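Beta-hexosaminidase Amuc_2018 (Akkermansia muciniphila, PDB 6JEB) hydrolyses terminal non-reducing beta-linked N-acetyl-D-hexosamine residues, including N-acetylglucosamine from N-glycans and chitobiose, as a zinc-containing family 20 glycoside hydrolase. Local coordinates at residues A2-I7 with G78-V83; R413-A418 with Y454-T459. All coordinates share one frame; numbering follows the deposited sequence.

Contact 1. Residues A2-I7 with G78-V83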
# COMPACT_ATOMS: atom_id res chain seq x y z
N ALA A 2 1.48 35.31 -2.29
CA ALA A 2 0.38 34.39 -2.05
C ALA A 2 0.49 33.16 -2.94
O ALA A 2 0.72 33.26 -4.14
CB ALA A 2 -0.95 35.10 -2.29
N GLN A 3 0.29 31.98 -2.33
CA GLN A 3 0.47 30.71 -3.01
C GLN A 3 -0.69 29.79 -2.64
O GLN A 3 -1.45 30.05 -1.72
CB GLN A 3 1.77 30.02 -2.56
CG GLN A 3 3.04 30.78 -2.87
CD GLN A 3 4.27 30.06 -2.34
OE1 GLN A 3 4.91 29.29 -3.06
NE2 GLN A 3 4.60 30.31 -1.08
N TYR A 4 -0.80 28.68 -3.38
CA TYR A 4 -1.68 27.59 -3.00
C TYR A 4 -0.94 26.62 -2.08
O TYR A 4 0.29 26.59 -2.03
CB TYR A 4 -2.13 26.81 -4.24
CG TYR A 4 -2.90 27.62 -5.26
CD1 TYR A 4 -3.80 28.61 -4.87
CD2 TYR A 4 -2.74 27.38 -6.62
CE1 TYR A 4 -4.51 29.33 -5.80
CE2 TYR A 4 -3.44 28.10 -7.56
CZ TYR A 4 -4.33 29.08 -7.15
OH TYR A 4 -5.03 29.80 -8.10
N SER A 5 -1.72 25.83 -1.35
CA SER A 5 -1.16 24.79 -0.50
C SER A 5 -1.71 23.43 -0.89
O SER A 5 -2.37 22.76 -0.09
CB SER A 5 -1.44 25.09 0.97
OG SER A 5 -0.71 26.23 1.37
N ILE A 6 -1.44 23.01 -2.12
CA ILE A 6 -1.93 21.75 -2.66
C ILE A 6 -0.85 20.69 -2.47
O ILE A 6 0.30 20.89 -2.89
CB ILE A 6 -2.28 21.89 -4.15
CG1 ILE A 6 -3.35 22.96 -4.36
CG2 ILE A 6 -2.69 20.54 -4.73
CD1 ILE A 6 -3.32 23.55 -5.76
N ILE A 7 -1.21 19.58 -1.84
CA ILE A 7 -0.36 18.41 -1.74
C ILE A 7 -1.09 17.26 -2.42
O ILE A 7 -2.22 16.94 -2.04
CB ILE A 7 -0.02 18.02 -0.29
CG1 ILE A 7 0.69 19.18 0.42
CG2 ILE A 7 0.85 16.76 -0.26
CD1 ILE A 7 0.79 19.00 1.94
N GLY A 78 -9.45 35.73 0.37
CA GLY A 78 -9.42 35.10 -0.93
C GLY A 78 -8.10 34.42 -1.22
O GLY A 78 -7.11 34.57 -0.49
N ILE A 79 -8.08 33.67 -2.31
CA ILE A 79 -6.89 32.95 -2.75
C ILE A 79 -6.49 33.52 -4.10
O ILE A 79 -7.30 34.16 -4.79
CB ILE A 79 -7.12 31.42 -2.81
CG1 ILE A 79 -8.14 31.08 -3.91
CG2 ILE A 79 -7.54 30.88 -1.45
CD1 ILE A 79 -8.24 29.59 -4.19
N PRO A 80 -5.24 33.31 -4.52
CA PRO A 80 -4.82 33.82 -5.83
C PRO A 80 -5.58 33.13 -6.95
O PRO A 80 -5.95 31.95 -6.85
CB PRO A 80 -3.33 33.47 -5.90
CG PRO A 80 -2.92 33.11 -4.54
CD PRO A 80 -4.13 32.68 -3.78
N CYS A 81 -5.80 33.87 -8.02
CA CYS A 81 -6.21 33.27 -9.27
C CYS A 81 -5.00 32.64 -9.95
O CYS A 81 -3.85 32.90 -9.59
CB CYS A 81 -6.85 34.32 -10.18
SG CYS A 81 -8.44 34.89 -9.55
N GLY A 82 -5.26 31.78 -10.93
CA GLY A 82 -4.16 31.10 -11.58
C GLY A 82 -4.64 29.92 -12.40
O GLY A 82 -5.84 29.65 -12.51
N VAL A 83 -3.66 29.23 -12.99
CA VAL A 83 -3.91 28.04 -13.80
C VAL A 83 -3.03 26.92 -13.26
O VAL A 83 -1.81 27.09 -13.13
CB VAL A 83 -3.60 28.28 -15.29
CG1 VAL A 83 -3.95 27.05 -16.11
CG2 VAL A 83 -4.35 29.48 -15.80

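Contact 2. Residues R413-A418 with Y454-T459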
# COMPACT_ATOMS: atom_id res chain seq x y z
N ARG A 413 0.63 7.00 12.82
CA ARG A 413 1.88 6.68 12.13
C ARG A 413 1.79 6.89 10.62
O ARG A 413 2.80 7.24 10.00
CB ARG A 413 2.39 5.28 12.50
CG ARG A 413 2.82 5.24 13.96
CD ARG A 413 4.04 4.36 14.27
NE ARG A 413 4.46 4.61 15.64
CZ ARG A 413 5.53 4.08 16.24
NH1 ARG A 413 6.31 3.22 15.60
NH2 ARG A 413 5.80 4.40 17.50
N ALA A 414 0.61 6.73 10.02
CA ALA A 414 0.51 6.90 8.57
C ALA A 414 0.70 8.36 8.16
O ALA A 414 1.36 8.63 7.15
CB ALA A 414 -0.82 6.36 8.05
N TYR A 415 0.13 9.31 8.92
CA TYR A 415 0.15 10.73 8.61
C TYR A 415 1.00 11.49 9.62
O TYR A 415 1.03 11.14 10.80
CB TYR A 415 -1.27 11.32 8.59
CG TYR A 415 -2.04 10.82 7.39
CD1 TYR A 415 -1.96 11.49 6.17
CD2 TYR A 415 -2.76 9.63 7.45
CE1 TYR A 415 -2.61 11.01 5.05
CE2 TYR A 415 -3.43 9.14 6.33
CZ TYR A 415 -3.33 9.83 5.14
OH TYR A 415 -3.97 9.36 4.02
N PRO A 416 1.71 12.56 9.19
CA PRO A 416 1.71 13.15 7.85
C PRO A 416 2.69 12.54 6.85
O PRO A 416 2.80 13.07 5.75
CB PRO A 416 2.13 14.60 8.12
CG PRO A 416 3.06 14.47 9.28
CD PRO A 416 2.41 13.42 10.16
N ARG A 417 3.40 11.46 7.19
CA ARG A 417 4.36 10.91 6.23
C ARG A 417 3.69 10.48 4.93
O ARG A 417 4.29 10.62 3.86
CB ARG A 417 5.21 9.81 6.84
CG ARG A 417 6.26 10.37 7.80
CD ARG A 417 7.00 9.28 8.55
NE ARG A 417 6.08 8.47 9.35
CZ ARG A 417 6.45 7.43 10.09
NH1 ARG A 417 7.73 7.08 10.17
NH2 ARG A 417 5.53 6.76 10.77
N ALA A 418 2.44 10.00 4.99
CA ALA A 418 1.74 9.65 3.75
C ALA A 418 1.60 10.85 2.82
O ALA A 418 1.55 10.68 1.60
CB ALA A 418 0.36 9.04 4.05
N TYR A 454 -9.59 15.31 12.36
CA TYR A 454 -8.39 14.56 12.69
C TYR A 454 -7.21 15.51 12.76
O TYR A 454 -7.05 16.38 11.89
CB TYR A 454 -8.12 13.44 11.65
CG TYR A 454 -6.90 12.67 12.07
CD1 TYR A 454 -6.97 11.77 13.12
CD2 TYR A 454 -5.67 12.89 11.47
CE1 TYR A 454 -5.86 11.10 13.55
CE2 TYR A 454 -4.55 12.22 11.89
CZ TYR A 454 -4.65 11.33 12.94
OH TYR A 454 -3.55 10.66 13.39
N ASP A 455 -6.36 15.34 13.77
CA ASP A 455 -5.26 16.25 14.05
C ASP A 455 -3.94 15.60 13.64
O ASP A 455 -3.52 14.60 14.24
CB ASP A 455 -5.22 16.64 15.53
CG ASP A 455 -4.34 17.85 15.80
OD1 ASP A 455 -3.50 18.18 14.94
OD2 ASP A 455 -4.50 18.48 16.86
N MET A 456 -3.28 16.17 12.63
CA MET A 456 -2.01 15.66 12.14
C MET A 456 -0.80 16.22 12.88
O MET A 456 0.33 15.90 12.50
CB MET A 456 -1.85 15.94 10.64
CG MET A 456 -2.84 15.20 9.76
SD MET A 456 -2.30 15.08 8.03
CE MET A 456 -2.11 16.82 7.60
N GLU A 457 -1.00 17.04 13.91
CA GLU A 457 0.14 17.55 14.67
C GLU A 457 0.91 16.39 15.29
O GLU A 457 0.31 15.44 15.82
CB GLU A 457 -0.33 18.49 15.77
CG GLU A 457 0.83 19.03 16.61
CD GLU A 457 0.39 20.05 17.65
OE1 GLU A 457 -0.53 19.76 18.44
OE2 GLU A 457 0.98 21.15 17.67
N ARG A 458 2.24 16.46 15.22
CA ARG A 458 3.10 15.39 15.72
C ARG A 458 4.12 15.96 16.69
O ARG A 458 4.89 16.86 16.33
CB ARG A 458 3.81 14.68 14.56
CG ARG A 458 2.85 14.03 13.59
CD ARG A 458 2.06 12.91 14.26
NE ARG A 458 1.06 12.32 13.37
CZ ARG A 458 -0.26 12.48 13.47
NH1 ARG A 458 -0.79 13.23 14.43
NH2 ARG A 458 -1.06 11.88 12.61
N THR A 459 4.12 15.44 17.91
CA THR A 459 5.15 15.68 18.90
C THR A 459 5.55 14.32 19.45
O THR A 459 4.83 13.33 19.27
CB THR A 459 4.63 16.55 20.05
OG1 THR A 459 3.62 15.82 20.76
CG2 THR A 459 4.03 17.85 19.51

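Contact 1. Residues A2-I7 with G78-V83
Y4 reaches out from the N-terminal segment to strand 79-86 and gives its phenolic proton to the carbonyl of P80, with OH 2.7 Å from P80 O. The strand belongs to the mixed sheet of the small N-terminal domain, family 20 domain 2, and residues 2-7 run up to it as an irregular lead-in to strand 12-16; the touching parts lie 77° apart, and residues 2-7 form no regular strand. The tight part is the tyrosine. Its CG stands anti to the carbonyl carbon (chi1 -61°), which carries the far end of the ring to the strand although the CB leaves the backbone in another direction. The carbonyl oxygen sits at the ring edge, near its plane, while the hydroxyl approaches from above the carbonyl plane, 47° out of it. Ring atom CE1 of Y4 also packs on CD of the P80 ring at 3.9 Å and, more distantly, on CD1 of I79. G82 lies beside the hydroxyl, where a CB would stand only 3.2 Å from Y4 OH. T13 and L15 of strand 12-16 and L68 of helix 55-73 also touch the tyrosine, whose polar end is buried but bonded.

The looser part lies toward the chain terminus. The side chain of Q3 turns from the strand toward N436 and R439 of helix 434-452. Exposed A2 brings its carbonyl O near P80 CG and lays its methyl CB 3.6 Å from that same P80 CG.

Contact 2. Residues R413-A418 with Y454-T459
Between Y415 and P416 the peptide bond is cis, and it lies at the break where helix 407-414 has ended and helix 417-426 is about to start; P416 CA comes within 6.2 Å of M456 CA in the irregular segment 454-459. R458 takes hold of this corner. Its NE and NH2 both donate to the one carbonyl oxygen of Y415, NE to O at 2.8 Å, reaching it from the same face of the carbonyl plane, with the oxygen near the plane of the guanidinium. Neither bond is straight (N-H...O 144° for NE and 139° for NH2). A bend at chi2 (-64°) folds the arginine back over its own segment, where NH1 donates to D455 O and E457 O, NH2 also reaches Y454 OH at 2.9 Å, and M456 O lies above one face of the guanidinium, toward its rim. The aliphatic part is used too, R458 CG lying 3.5 Å from P416 CD. A leucine in its place would probably leave Y415 O without either of these donors and the carbonyls of D455 and E457 without their shared NH1.

M456 fills the apolar half: SD rests 3.9 Å from Y415 CB and makes an oblique Met-aromatic contact with the ring. On one face of that ring sits CB of A418, three residues on, at the start of helix 417-426. Within the loop, D455 OD1 accepts from E457 N, an Asx turn.

The Y415 side chain is about 7 Å from that of substrate-binding L353. Helix 434-452 flanks the joint, with H444 and I448 against M456 and L441 against P416, while M115 and M116 of helix 106-118 pack on Y415, fastening the C-terminal tail to the helical side of the catalytic (beta/alpha)8 barrel.

The centre of contact 1 lies about 30 Å from the centre of the chain, in the N-terminal domain at the periphery of the molecule; that of contact 2 lies about 17 Å from it, beside the helices of the catalytic barrel. Most residues that touch in either are buried, but contact 1 has an exposed end at the chain terminus. Both rely on a backbone carbonyl as acceptor and on a proline for apolar packing. A neutral phenol supplies one proton in the first, whereas a charged guanidinium supplies two in the second. They do not touch, yet helix 434-452 meets both: H444 NE2 donates to S5 O, and the same histidine packs on M456.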